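Local coordinates for protein aminotransferase, class I and II (Erwinia tasmaniensis, PDB 5Z0Q) that belongs to the class I and II aminotransferases, a family of pyridoxal-5'-phosphate enzymes, and holds pyridoxal-5'-phosphate in a pocket of each subunit, at residues A[24-29]-A[38-43]; A[300-305]-A[369-374]; A[338-343]-A[359-364]. All blocks are in the same frame, centred on the assembly; numbering follows the deposited sequence.

Contact 1 (A[24-29]-A[38-43])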
loop_
_atom_site.group_PDB
_atom_site.type_symbol
_atom_site.label_atom_id
_atom_site.label_comp_id
_atom_site.label_asym_id
_atom_site.label_seq_id
_atom_site.Cartn_x
_atom_site.Cartn_y
_atom_site.Cartn_z
ATOM N N SER A 24 -16.589 -6.039 -4.814
ATOM C CA SER A 24 -16.124 -7.110 -3.943
ATOM C C SER A 24 -15.569 -8.271 -4.757
ATOM O O SER A 24 -16.229 -8.776 -5.672
ATOM C CB SER A 24 -17.263 -7.594 -3.046
ATOM O OG SER A 24 -16.891 -8.764 -2.338
ATOM N N LEU A 25 -14.350 -8.698 -4.418
ATOM C CA LEU A 25 -13.775 -9.871 -5.063
ATOM C C LEU A 25 -14.553 -11.131 -4.715
ATOM O O LEU A 25 -14.545 -12.099 -5.484
ATOM C CB LEU A 25 -12.303 -10.014 -4.661
ATOM C CG LEU A 25 -11.511 -11.200 -5.219
ATOM C CD1 LEU A 25 -11.582 -11.226 -6.736
ATOM C CD2 LEU A 25 -10.065 -11.138 -4.748
ATOM N N LYS A 26 -15.236 -11.134 -3.568
ATOM C CA LYS A 26 -15.977 -12.314 -3.136
ATOM C C LYS A 26 -17.120 -12.631 -4.092
ATOM O O LYS A 26 -17.261 -13.768 -4.553
ATOM C CB LYS A 26 -16.505 -12.101 -1.716
ATOM C CG LYS A 26 -17.152 -13.333 -1.103
ATOM C CD LYS A 26 -17.585 -13.076 0.330
ATOM C CE LYS A 26 -18.054 -14.358 1.001
ATOM N NZ LYS A 26 -18.468 -14.133 2.415
ATOM N N TRP A 27 -17.945 -11.633 -4.407
ATOM C CA TRP A 27 -19.155 -11.841 -5.191
ATOM C C TRP A 27 -18.947 -11.629 -6.687
ATOM O O TRP A 27 -19.927 -11.428 -7.413
ATOM C CB TRP A 27 -20.270 -10.927 -4.681
ATOM C CG TRP A 27 -20.800 -11.338 -3.347
ATOM C CD1 TRP A 27 -20.269 -11.043 -2.126
ATOM C CD2 TRP A 27 -21.966 -12.128 -3.098
ATOM N NE1 TRP A 27 -21.034 -11.600 -1.131
ATOM C CE2 TRP A 27 -22.082 -12.272 -1.702
ATOM C CE3 TRP A 27 -22.924 -12.729 -3.920
ATOM C CZ2 TRP A 27 -23.118 -12.991 -1.110
ATOM C CZ3 TRP A 27 -23.952 -13.441 -3.331
ATOM C CH2 TRP A 27 -24.041 -13.566 -1.939
ATOM N N LYS A 28 -17.703 -11.674 -7.167
ATOM C CA LYS A 28 -17.432 -11.537 -8.589
ATOM C C LYS A 28 -16.668 -12.707 -9.193
ATOM O O LYS A 28 -16.596 -12.799 -10.424
ATOM C CB LYS A 28 -16.665 -10.236 -8.872
ATOM C CG LYS A 28 -17.575 -9.042 -9.109
ATOM C CD LYS A 28 -16.786 -7.798 -9.474
ATOM C CE LYS A 28 -17.700 -6.711 -10.014
ATOM N NZ LYS A 28 -16.969 -5.437 -10.260
ATOM N N LYS A 29 -16.101 -13.599 -8.377
ATOM C CA LYS A 29 -15.463 -14.791 -8.926
ATOM C C LYS A 29 -16.484 -15.674 -9.631
ATOM O O LYS A 29 -16.257 -16.133 -10.756
ATOM C CB LYS A 29 -14.750 -15.566 -7.817
ATOM C CG LYS A 29 -14.094 -16.853 -8.291
ATOM C CD LYS A 29 -13.326 -17.532 -7.173
ATOM C CE LYS A 29 -12.641 -18.796 -7.666
ATOM N NZ LYS A 29 -11.800 -19.417 -6.605
ATOM N N LEU A 38 -18.495 -18.442 -0.887
ATOM C CA LEU A 38 -18.198 -18.701 0.519
ATOM C C LEU A 38 -16.721 -19.020 0.690
ATOM O O LEU A 38 -16.346 -19.935 1.431
ATOM C CB LEU A 38 -19.058 -19.842 1.063
ATOM C CG LEU A 38 -20.573 -19.713 0.900
ATOM C CD1 LEU A 38 -21.239 -21.065 1.070
ATOM C CD2 LEU A 38 -21.139 -18.709 1.891
ATOM N N TRP A 39 -15.857 -18.262 0.009
ATOM C CA TRP A 39 -14.440 -18.603 -0.076
ATOM C C TRP A 39 -13.558 -17.558 0.598
ATOM O O TRP A 39 -13.046 -17.819 1.690
ATOM C CB TRP A 39 -14.047 -18.826 -1.541
ATOM C CG TRP A 39 -14.304 -17.654 -2.451
ATOM C CD1 TRP A 39 -15.516 -17.132 -2.800
ATOM C CD2 TRP A 39 -13.318 -16.868 -3.134
ATOM N NE1 TRP A 39 -15.346 -16.066 -3.648
ATOM C CE2 TRP A 39 -14.006 -15.884 -3.871
ATOM C CE3 TRP A 39 -11.922 -16.898 -3.190
ATOM C CZ2 TRP A 39 -13.346 -14.941 -4.653
ATOM C CZ3 TRP A 39 -11.269 -15.962 -3.967
ATOM C CH2 TRP A 39 -11.980 -14.997 -4.689
ATOM N N ILE A 40 -13.364 -16.384 -0.005
ATOM C CA ILE A 40 -12.371 -15.439 0.492
ATOM C C ILE A 40 -12.769 -14.940 1.878
ATOM O O ILE A 40 -13.957 -14.807 2.206
ATOM C CB ILE A 40 -12.184 -14.279 -0.505
ATOM C CG1 ILE A 40 -10.885 -13.521 -0.218
ATOM C CG2 ILE A 40 -13.374 -13.335 -0.479
ATOM C CD1 ILE A 40 -10.536 -12.495 -1.277
ATOM N N ALA A 41 -11.760 -14.673 2.708
ATOM C CA ALA A 41 -11.961 -14.455 4.141
ATOM C C ALA A 41 -12.358 -13.002 4.412
ATOM O O ALA A 41 -11.582 -12.180 4.904
ATOM C CB ALA A 41 -10.710 -14.847 4.914
ATOM N N ASP A 42 -13.610 -12.697 4.081
ATOM C CA ASP A 42 -14.226 -11.440 4.473
ATOM C C ASP A 42 -15.718 -11.677 4.652
ATOM O O ASP A 42 -16.295 -12.577 4.037
ATOM C CB ASP A 42 -13.964 -10.320 3.451
ATOM C CG ASP A 42 -14.692 -10.534 2.135
ATOM O OD1 ASP A 42 -14.971 -11.698 1.782
ATOM O OD2 ASP A 42 -14.978 -9.532 1.446
ATOM N N THR A 43 -16.331 -10.875 5.510
ATOM C CA THR A 43 -17.748 -11.032 5.793
ATOM C C THR A 43 -18.578 -10.121 4.896
ATOM O O THR A 43 -18.077 -9.162 4.304
ATOM C CB THR A 43 -18.043 -10.739 7.266
ATOM O OG1 THR A 43 -17.670 -9.390 7.575
ATOM C CG2 THR A 43 -17.265 -11.692 8.164
#

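Contact 2 (A[300-305]-A[369-374])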
loop_
_atom_site.group_PDB
_atom_site.type_symbol
_atom_site.label_atom_id
_atom_site.label_comp_id
_atom_site.label_asym_id
_atom_site.label_seq_id
_atom_site.Cartn_x
_atom_site.Cartn_y
_atom_site.Cartn_z
ATOM N N LEU A 300 -21.922 -14.823 14.882
ATOM C CA LEU A 300 -21.041 -15.795 14.245
ATOM C C LEU A 300 -21.018 -17.117 15.000
ATOM O O LEU A 300 -20.872 -18.177 14.380
ATOM C CB LEU A 300 -19.627 -15.229 14.120
ATOM C CG LEU A 300 -19.428 -14.157 13.046
ATOM C CD1 LEU A 300 -17.983 -13.689 13.006
ATOM C CD2 LEU A 300 -19.865 -14.673 11.684
ATOM N N ARG A 301 -21.155 -17.085 16.328
ATOM C CA ARG A 301 -21.212 -18.334 17.081
ATOM C C ARG A 301 -22.477 -19.115 16.750
ATOM O O ARG A 301 -22.438 -20.344 16.620
ATOM C CB ARG A 301 -21.126 -18.062 18.583
ATOM C CG ARG A 301 -21.380 -19.302 19.433
ATOM C CD ARG A 301 -21.099 -19.070 20.911
ATOM N NE ARG A 301 -21.663 -17.815 21.399
ATOM C CZ ARG A 301 -20.933 -16.796 21.845
ATOM N NH1 ARG A 301 -19.610 -16.889 21.876
ATOM N NH2 ARG A 301 -21.527 -15.688 22.270
ATOM N N ALA A 302 -23.606 -18.418 16.602
ATOM C CA ALA A 302 -24.836 -19.090 16.198
ATOM C C ALA A 302 -24.709 -19.669 14.795
ATOM O O ALA A 302 -25.179 -20.780 14.527
ATOM C CB ALA A 302 -26.016 -18.123 16.280
ATOM N N ASN A 303 -24.069 -18.928 13.883
ATOM C CA ASN A 303 -23.809 -19.459 12.549
ATOM C C ASN A 303 -22.827 -20.621 12.602
ATOM O O ASN A 303 -22.972 -21.600 11.859
ATOM C CB ASN A 303 -23.281 -18.353 11.635
ATOM C CG ASN A 303 -24.374 -17.427 11.140
ATOM O OD1 ASN A 303 -25.479 -17.403 11.683
ATOM N ND2 ASN A 303 -24.071 -16.657 10.102
ATOM N N ARG A 304 -21.821 -20.531 13.475
ATOM C CA ARG A 304 -20.829 -21.595 13.582
ATOM C C ARG A 304 -21.454 -22.882 14.107
ATOM O O ARG A 304 -21.196 -23.970 13.579
ATOM C CB ARG A 304 -19.682 -21.152 14.488
ATOM C CG ARG A 304 -18.605 -22.201 14.676
ATOM C CD ARG A 304 -17.806 -21.940 15.939
ATOM N NE ARG A 304 -18.609 -22.135 17.143
ATOM C CZ ARG A 304 -18.136 -22.038 18.382
ATOM N NH1 ARG A 304 -16.859 -21.746 18.588
ATOM N NH2 ARG A 304 -18.941 -22.233 19.416
ATOM N N ASP A 305 -22.277 -22.775 15.156
ATOM C CA ASP A 305 -22.887 -23.964 15.742
ATOM C C ASP A 305 -23.821 -24.659 14.761
ATOM O O ASP A 305 -23.941 -25.889 14.783
ATOM C CB ASP A 305 -23.639 -23.592 17.021
ATOM C CG ASP A 305 -22.714 -23.105 18.120
ATOM O OD1 ASP A 305 -21.485 -23.071 17.895
ATOM O OD2 ASP A 305 -23.215 -22.758 19.209
ATOM N N CYS A 369 -21.660 -14.383 7.179
ATOM C CA CYS A 369 -22.714 -13.925 6.287
ATOM C C CYS A 369 -24.032 -13.972 7.047
ATOM O O CYS A 369 -24.110 -14.594 8.113
ATOM C CB CYS A 369 -22.781 -14.796 5.022
ATOM S SG CYS A 369 -23.021 -16.552 5.356
ATOM N N PRO A 370 -25.077 -13.311 6.542
ATOM C CA PRO A 370 -26.388 -13.421 7.192
ATOM C C PRO A 370 -26.864 -14.865 7.232
ATOM O O PRO A 370 -26.580 -15.663 6.335
ATOM C CB PRO A 370 -27.298 -12.548 6.318
ATOM C CG PRO A 370 -26.554 -12.366 5.034
ATOM C CD PRO A 370 -25.111 -12.363 5.416
ATOM N N ARG A 371 -27.595 -15.194 8.300
ATOM C CA ARG A 371 -27.988 -16.579 8.543
ATOM C C ARG A 371 -28.867 -17.127 7.426
ATOM O O ARG A 371 -28.847 -18.334 7.157
ATOM C CB ARG A 371 -28.702 -16.683 9.892
ATOM C CG ARG A 371 -29.001 -18.102 10.337
ATOM C CD ARG A 371 -29.506 -18.139 11.772
ATOM N NE ARG A 371 -28.518 -17.619 12.714
ATOM C CZ ARG A 371 -28.657 -16.485 13.394
ATOM N NH1 ARG A 371 -29.754 -15.752 13.247
ATOM N NH2 ARG A 371 -27.707 -16.087 14.228
ATOM N N GLN A 372 -29.639 -16.264 6.762
ATOM C CA GLN A 372 -30.467 -16.724 5.652
ATOM C C GLN A 372 -29.611 -17.278 4.519
ATOM O O GLN A 372 -29.986 -18.262 3.869
ATOM C CB GLN A 372 -31.354 -15.585 5.151
ATOM C CG GLN A 372 -32.369 -16.004 4.102
ATOM C CD GLN A 372 -33.109 -14.824 3.503
ATOM O OE1 GLN A 372 -32.872 -14.448 2.355
ATOM N NE2 GLN A 372 -34.013 -14.237 4.278
ATOM N N LEU A 373 -28.452 -16.663 4.270
ATOM C CA LEU A 373 -27.554 -17.173 3.241
ATOM C C LEU A 373 -26.849 -18.445 3.695
ATOM O O LEU A 373 -26.509 -19.295 2.864
ATOM C CB LEU A 373 -26.533 -16.102 2.856
ATOM C CG LEU A 373 -25.578 -16.443 1.709
ATOM C CD1 LEU A 373 -26.356 -16.812 0.453
ATOM C CD2 LEU A 373 -24.627 -15.288 1.435
ATOM N N LEU A 374 -26.625 -18.597 5.002
ATOM C CA LEU A 374 -26.005 -19.821 5.500
ATOM C C LEU A 374 -26.946 -21.011 5.364
ATOM O O LEU A 374 -26.510 -22.116 5.021
ATOM C CB LEU A 374 -25.576 -19.642 6.957
ATOM C CG LEU A 374 -24.904 -20.858 7.599
ATOM C CD1 LEU A 374 -23.618 -21.202 6.868
ATOM C CD2 LEU A 374 -24.637 -20.620 9.075
#

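Contact 3 (A[338-343]-A[359-364])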
loop_
_atom_site.group_PDB
_atom_site.type_symbol
_atom_site.label_atom_id
_atom_site.label_comp_id
_atom_site.label_asym_id
_atom_site.label_seq_id
_atom_site.Cartn_x
_atom_site.Cartn_y
_atom_site.Cartn_z
ATOM N N ALA A 338 -11.667 -36.655 -6.774
ATOM C CA ALA A 338 -10.313 -36.163 -6.990
ATOM C C ALA A 338 -10.173 -34.666 -6.739
ATOM O O ALA A 338 -9.045 -34.161 -6.724
ATOM C CB ALA A 338 -9.861 -36.492 -8.414
ATOM N N ASP A 339 -11.277 -33.951 -6.545
ATOM C CA ASP A 339 -11.213 -32.512 -6.317
ATOM C C ASP A 339 -12.420 -32.057 -5.503
ATOM O O ASP A 339 -13.447 -31.681 -6.080
ATOM C CB ASP A 339 -11.148 -31.766 -7.652
ATOM C CG ASP A 339 -10.629 -30.347 -7.508
ATOM O OD1 ASP A 339 -10.849 -29.735 -6.440
ATOM O OD2 ASP A 339 -9.995 -29.843 -8.461
ATOM N N PRO A 340 -12.342 -32.075 -4.171
ATOM C CA PRO A 340 -13.521 -31.707 -3.366
ATOM C C PRO A 340 -14.010 -30.287 -3.602
ATOM O O PRO A 340 -15.221 -30.041 -3.540
ATOM C CB PRO A 340 -13.029 -31.897 -1.925
ATOM C CG PRO A 340 -11.884 -32.844 -2.034
ATOM C CD PRO A 340 -11.219 -32.527 -3.334
ATOM N N ALA A 341 -13.106 -29.342 -3.862
ATOM C CA ALA A 341 -13.524 -27.965 -4.099
ATOM C C ALA A 341 -14.285 -27.838 -5.412
ATOM O O ALA A 341 -15.352 -27.213 -5.468
ATOM C CB ALA A 341 -12.308 -27.040 -4.089
ATOM N N LEU A 342 -13.749 -28.423 -6.487
ATOM C CA LEU A 342 -14.453 -28.404 -7.765
ATOM C C LEU A 342 -15.764 -29.174 -7.689
ATOM O O LEU A 342 -16.717 -28.851 -8.407
ATOM C CB LEU A 342 -13.557 -28.976 -8.865
ATOM C CG LEU A 342 -14.152 -29.093 -10.270
ATOM C CD1 LEU A 342 -14.611 -27.735 -10.780
ATOM C CD2 LEU A 342 -13.152 -29.719 -11.230
ATOM N N PHE A 343 -15.834 -30.187 -6.822
ATOM C CA PHE A 343 -17.075 -30.936 -6.651
ATOM C C PHE A 343 -18.199 -30.032 -6.161
ATOM O O PHE A 343 -19.278 -29.982 -6.761
ATOM C CB PHE A 343 -16.854 -32.098 -5.680
ATOM C CG PHE A 343 -18.128 -32.699 -5.154
ATOM C CD1 PHE A 343 -18.876 -33.564 -5.936
ATOM C CD2 PHE A 343 -18.573 -32.404 -3.875
ATOM C CE1 PHE A 343 -20.049 -34.119 -5.453
ATOM C CE2 PHE A 343 -19.743 -32.956 -3.387
ATOM C CZ PHE A 343 -20.482 -33.814 -4.177
ATOM N N ASN A 359 -3.514 -28.886 1.596
ATOM C CA ASN A 359 -4.261 -30.114 1.885
ATOM C C ASN A 359 -5.473 -30.145 0.944
ATOM O O ASN A 359 -6.519 -29.577 1.253
ATOM C CB ASN A 359 -4.684 -30.183 3.338
ATOM C CG ASN A 359 -5.100 -31.576 3.761
ATOM O OD1 ASN A 359 -5.665 -32.336 2.974
ATOM N ND2 ASN A 359 -4.822 -31.921 5.013
ATOM N N ASP A 360 -5.313 -30.828 -0.191
ATOM C CA ASP A 360 -6.352 -30.879 -1.222
ATOM C C ASP A 360 -7.573 -31.712 -0.816
ATOM O O ASP A 360 -8.452 -31.910 -1.664
ATOM C CB ASP A 360 -5.768 -31.420 -2.529
ATOM C CG ASP A 360 -5.483 -32.910 -2.473
ATOM O OD1 ASP A 360 -5.120 -33.410 -1.387
ATOM O OD2 ASP A 360 -5.624 -33.582 -3.517
ATOM N N ARG A 361 -7.675 -32.214 0.412
ATOM C CA ARG A 361 -8.845 -32.963 0.850
ATOM C C ARG A 361 -9.837 -32.109 1.624
ATOM O O ARG A 361 -10.919 -32.597 1.968
ATOM C CB ARG A 361 -8.417 -34.159 1.708
ATOM C CG ARG A 361 -7.674 -35.244 0.945
ATOM C CD ARG A 361 -8.539 -35.825 -0.163
ATOM N NE ARG A 361 -7.998 -35.537 -1.488
ATOM C CZ ARG A 361 -8.591 -35.883 -2.626
ATOM N NH1 ARG A 361 -9.750 -36.527 -2.603
ATOM N NH2 ARG A 361 -8.026 -35.581 -3.787
ATOM N N PHE A 362 -9.507 -30.852 1.898
ATOM C CA PHE A 362 -10.338 -29.975 2.707
ATOM C C PHE A 362 -10.893 -28.830 1.869
ATOM O O PHE A 362 -10.393 -28.516 0.786
ATOM C CB PHE A 362 -9.544 -29.401 3.886
ATOM C CG PHE A 362 -9.214 -30.405 4.956
ATOM C CD1 PHE A 362 -8.301 -31.418 4.720
ATOM C CD2 PHE A 362 -9.800 -30.316 6.207
ATOM C CE1 PHE A 362 -7.994 -32.335 5.707
ATOM C CE2 PHE A 362 -9.494 -31.228 7.198
ATOM C CZ PHE A 362 -8.592 -32.239 6.948
ATOM N N VAL A 363 -11.945 -28.209 2.395
ATOM C CA VAL A 363 -12.516 -26.990 1.837
ATOM C C VAL A 363 -12.776 -26.023 2.983
ATOM O O VAL A 363 -13.228 -26.430 4.060
ATOM C CB VAL A 363 -13.815 -27.265 1.046
ATOM C CG1 VAL A 363 -13.505 -27.973 -0.265
ATOM C CG2 VAL A 363 -14.790 -28.087 1.880
ATOM N N ARG A 364 -12.479 -24.746 2.760
ATOM C CA ARG A 364 -12.686 -23.730 3.781
ATOM C C ARG A 364 -14.063 -23.101 3.607
ATOM O O ARG A 364 -14.402 -22.624 2.520
ATOM C CB ARG A 364 -11.595 -22.659 3.728
ATOM C CG ARG A 364 -11.474 -21.858 5.019
ATOM C CD ARG A 364 -10.349 -20.837 4.962
ATOM N NE ARG A 364 -10.633 -19.759 4.020
ATOM C CZ ARG A 364 -9.908 -18.651 3.914
ATOM N NH1 ARG A 364 -8.851 -18.471 4.695
ATOM N NH2 ARG A 364 -10.240 -17.720 3.029
#

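Contact 1 (A[24-29]-A[38-43])
Two irregular segments, from the loops that precede and follow strand 36-38 in the chain, meet most closely at K26 and I40, whose CA atoms are 6.0 Å apart. The indole of W39 fills much of the gap. Its NE1 donates to the backbone O of K26 over 3.1 Å, with an N-H...O angle of 160°; the oxygen lies in the ring plane, and the proton arrives in the carbonyl plane on a lone pair. Tryptophan suits this place because it offers a polar edge and a broad face together. Over one face lies the K29 chain, its CD 3.7 Å and its NZ 4.5 Å from the centroid of the six-membered ring, a CH-pi and a cation-pi contact. The opposite face is met by I40 CB. L25 reaches the far rim, CG to W39 CH2 3.9 Å. I40 and D42 also pack on Y66 and G65 of the second subunit, at the dimer interface.

K26 leaves its backbone with CG anti to N (chi1 -173°); this extended course carries its methylenes past I40 CG2 and D42 OD1 and lets NZ bond the backbone O of D42 at 3.1 Å. D42 OD1 is 4.3 Å from NZ, too far for a salt bridge, yet its charge probably steadies the buried ammonium. Lysine thus serves as apolar filler along its length and as donor at its end, while the W39 edge satisfies the K26 carbonyl.

Contact 2 (A[300-305]-A[369-374])
N303 and R371 bring their CA atoms to 6.5 Å, and around this approach the side of one helix meets the first turn of another. N303 has by far the most surface buried here. Its CG stands anti to the carbonyl carbon (chi1 -78°), which carries the amide across to the segment before helix 371-385. There ND2 gives a weak hydrogen bond to C369 O, 2.9 Å long but bent to 118° at the hydrogen, and a second weak one to F367 O. Asparagine fits because its short amide can offer N-H groups to backbone carbonyls that precede the helix.

R371 approaches the other end of that amide. Its chain bends at chi3 (-61°), bringing NE to 3.2 Å from N303 OD1, with the amide and guanidinium planes almost perpendicular. Beyond it NH2 lies beside the A302 methyl (CB), a small side chain that puts little bulk between helix and guanidinium. The aliphatic part of R371 also passes close to the amide oxygen.

L374, one turn later, supplies the apolar part. Its CD2 meets N303 CB at 3.7 Å, the two side chains sliding past each other in opposite directions, and it also touches the backbone O of N303.

P370 is the N-cap of helix 371-385. From helix 290-313, Y299 receives the R371 backbone N-H on its hydroxyl, and its ring makes a cation-pi contact with the R371 side chain. The contact thus seats the start of helix 371-385, which follows strand 362-364 in the chain, against the long helix 290-313.

Contact 3 (A[338-343]-A[359-364])
P340 and R361 face each other where the start of a helix packs on a beta turn and strand of the small mixed sheet, part of the alpha/beta architecture of fold-type I pyridoxal-5'-phosphate enzymes. Helix 340-345 has D339 as its N-cap: OD1 accepts the L342 backbone N-H almost straight (174°), from above the carboxylate plane. Proline, which lacks an N-H, suits the first turn, where the backbone nitrogens have no helical carbonyl to bond, and here its ring faces the type I turn from N359 to F362. CD lies 3.3 Å from D360 O, and CG is nearer to that oxygen than to R361 O.

R361 points its CB away from the helix, but the chain folds back. With CG anti to the carbonyl carbon (chi1 -68°) and further bends at chi2 and chi3, the guanidinium comes round to place P340 CD over one face, offset toward the rim. NH1 donates to V337 O, just before A338, while NH2 forms a salt bridge with D360 OD2 at 3.1 Å and lies 3.4 Å from A338 O. Arginine suits the place because a long chain carries a flat guanidinium that can bond V337 O and D360 while one face lies against the proline.

N359 OD1 accepts from R361 N in an Asx turn that helps shape the bend. V363 points its CB toward the helix from strand 362-364; it is beta-branched, at home in a strand, and apolar, suited to the covered side. It also touches F351 and I330 of the two flanking strands. V363 CG1 lies 3.8 Å from A341 CA and 4.1 Å from A341 CB.

Contact 1 touches both of the others, its centre about 16 Å from that of contact 2 and about 18 Å from that of contact 3; the nearest atoms of contacts 2 and 3 stay about 10 Å apart. W27 CZ2 packs on L373 CD2 at 3.7 Å, joining contact 1 to contact 2. R364, at the end of contact 3, probably hydrogen-bonds through NH2 to W39 O (3.1 Å), and its NH1 makes a weak bond to N176 of the pyridoxal-5'-phosphate pocket. Contact 1 is close to that ligand: the I40 side chain is about 7 Å from a bound pyridoxal-5'-phosphate, and A41 touches the pocket residue K240.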